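PDB 1M1S: WR4 from Caenorhabditis elegans, which is of unknown function but belongs to the major sperm protein family, whose best-known members assemble into the filaments of nematode sperm. Local coordinates for residues A40-K44 with R54-G58. Sequence-based numbering, arbitrary orientation.
Sequences AFKVK and RPVYG
The F41 ring lies with one face over G58, whose CA sits 4.1 Å from the ring centroid in a CH-pi contact; at its edge are P55 CD and, in the ring plane, V43 CG2. F41 CG stands between its own backbone N and carbonyl carbon (chi1 70°), which swings the ring over the partner strand, and the bare CA of G58 lets it come this close. K42 and Y57 leave the sheet on the face opposite F41 and run side by side: K42 CG is 3.8 Å from Y57 CE2, and K42 CE 3.4 Å from Y57 OH. Without the phenol ring, as with an alanine here, the K42 methylenes would probably lose this flank and be freer to swing. These strands, 38-45 and 51-60, form an antiparallel hairpin of the immunoglobulin-like MSP domain, with F41 and G58 a hydrogen-bonded pair and K42 and Y57 a non-hydrogen-bonded one. F41 N hydrogen-bonds to G58 O at 2.7 Å, whereas the return bond from G58 N to F41 O is weak. Just before Y57, strand 51-60 is broken at V56 and the cis-proline P55, yet V43 N still hydrogen-bonds to V56 O (2.7 Å). On its other side strand 38-45 pairs with 79-89, K42 hydrogen-bonding to Q85.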
loop_
_atom_site.group_PDB
_atom_site.type_symbol
_atom_site.label_atom_id
_atom_site.label_comp_id
_atom_site.label_asym_id
_atom_site.label_seq_id
_atom_site.Cartn_x
_atom_site.Cartn_y
_atom_site.Cartn_z
ATOM N N ALA A 40 9.167 -3.254 -5.251
ATOM C CA ALA A 40 7.957 -3.215 -6.042
ATOM C C ALA A 40 6.880 -3.469 -5.017
ATOM O O ALA A 40 7.083 -4.249 -4.106
ATOM C CB ALA A 40 7.971 -4.324 -7.077
ATOM N N PHE A 41 5.770 -2.763 -5.090
ATOM C CA PHE A 41 4.732 -3.033 -4.122
ATOM C C PHE A 41 3.391 -3.309 -4.781
ATOM O O PHE A 41 3.087 -2.755 -5.844
ATOM C CB PHE A 41 4.668 -1.949 -3.027
ATOM C CG PHE A 41 4.149 -0.608 -3.485
ATOM C CD1 PHE A 41 2.781 -0.335 -3.486
ATOM C CD2 PHE A 41 5.025 0.406 -3.851
ATOM C CE1 PHE A 41 2.288 0.934 -3.836
ATOM C CE2 PHE A 41 4.545 1.688 -4.205
ATOM C CZ PHE A 41 3.171 1.949 -4.199
ATOM N N LYS A 42 2.621 -4.189 -4.143
ATOM C CA LYS A 42 1.293 -4.587 -4.590
ATOM C C LYS A 42 0.314 -4.238 -3.485
ATOM O O LYS A 42 0.550 -4.594 -2.340
ATOM C CB LYS A 42 1.255 -6.092 -4.808
ATOM C CG LYS A 42 -0.125 -6.616 -5.153
ATOM C CD LYS A 42 -0.086 -8.077 -5.454
ATOM C CE LYS A 42 -1.466 -8.565 -5.771
ATOM N NZ LYS A 42 -1.501 -10.010 -6.143
ATOM N N VAL A 43 -0.804 -3.603 -3.831
ATOM C CA VAL A 43 -1.819 -3.211 -2.841
ATOM C C VAL A 43 -3.152 -3.988 -2.951
ATOM O O VAL A 43 -3.912 -3.810 -3.902
ATOM C CB VAL A 43 -2.054 -1.680 -2.905
ATOM C CG1 VAL A 43 -2.957 -1.210 -1.793
ATOM C CG2 VAL A 43 -0.739 -0.976 -2.827
ATOM N N LYS A 44 -3.403 -4.853 -1.965
ATOM C CA LYS A 44 -4.603 -5.686 -1.889
ATOM C C LYS A 44 -5.584 -4.979 -0.992
ATOM O O LYS A 44 -5.279 -4.674 0.155
ATOM C CB LYS A 44 -4.250 -7.069 -1.341
ATOM C CG LYS A 44 -3.147 -7.727 -2.139
ATOM C CD LYS A 44 -2.531 -8.891 -1.413
ATOM C CE LYS A 44 -3.192 -10.202 -1.793
ATOM N NZ LYS A 44 -2.246 -11.336 -1.602
ATOM N N ARG A 54 -4.829 4.243 -4.366
ATOM C CA ARG A 54 -4.001 4.503 -5.552
ATOM C C ARG A 54 -2.550 4.749 -5.152
ATOM O O ARG A 54 -2.283 5.503 -4.223
ATOM C CB ARG A 54 -4.507 5.749 -6.307
ATOM C CG ARG A 54 -5.968 5.743 -6.684
ATOM C CD ARG A 54 -6.250 6.698 -7.815
ATOM N NE ARG A 54 -7.667 6.695 -8.184
ATOM C CZ ARG A 54 -8.339 5.635 -8.624
ATOM N NH1 ARG A 54 -7.737 4.460 -8.755
ATOM N NH2 ARG A 54 -9.627 5.752 -8.921
ATOM N N PRO A 55 -1.560 4.149 -5.866
ATOM C CA PRO A 55 -1.651 3.234 -7.017
ATOM C C PRO A 55 -1.935 1.838 -6.495
ATOM O O PRO A 55 -2.195 1.677 -5.312
ATOM C CB PRO A 55 -0.233 3.324 -7.610
ATOM C CG PRO A 55 0.570 4.226 -6.694
ATOM C CD PRO A 55 -0.183 4.280 -5.411
ATOM N N VAL A 56 -1.957 0.836 -7.367
ATOM C CA VAL A 56 -2.176 -0.531 -6.908
ATOM C C VAL A 56 -0.801 -1.172 -6.856
ATOM O O VAL A 56 -0.450 -1.858 -5.895
ATOM C CB VAL A 56 -3.084 -1.326 -7.840
ATOM C CG1 VAL A 56 -3.250 -2.739 -7.313
ATOM C CG2 VAL A 56 -4.420 -0.651 -7.944
ATOM N N TYR A 57 -0.028 -0.911 -7.905
ATOM C CA TYR A 57 1.343 -1.386 -8.034
ATOM C C TYR A 57 2.282 -0.192 -8.037
ATOM O O TYR A 57 1.843 0.943 -8.210
ATOM C CB TYR A 57 1.503 -2.171 -9.326
ATOM C CG TYR A 57 0.875 -3.542 -9.243
ATOM C CD1 TYR A 57 -0.469 -3.739 -9.555
ATOM C CD2 TYR A 57 1.618 -4.651 -8.805
ATOM C CE1 TYR A 57 -1.055 -4.989 -9.427
ATOM C CE2 TYR A 57 1.030 -5.907 -8.674
ATOM C CZ TYR A 57 -0.306 -6.064 -8.988
ATOM O OH TYR A 57 -0.917 -7.283 -8.847
ATOM N N GLY A 58 3.569 -0.420 -7.801
ATOM C CA GLY A 58 4.500 0.703 -7.821
ATOM C C GLY A 58 5.882 0.445 -7.259
ATOM O O GLY A 58 6.077 -0.505 -6.496
#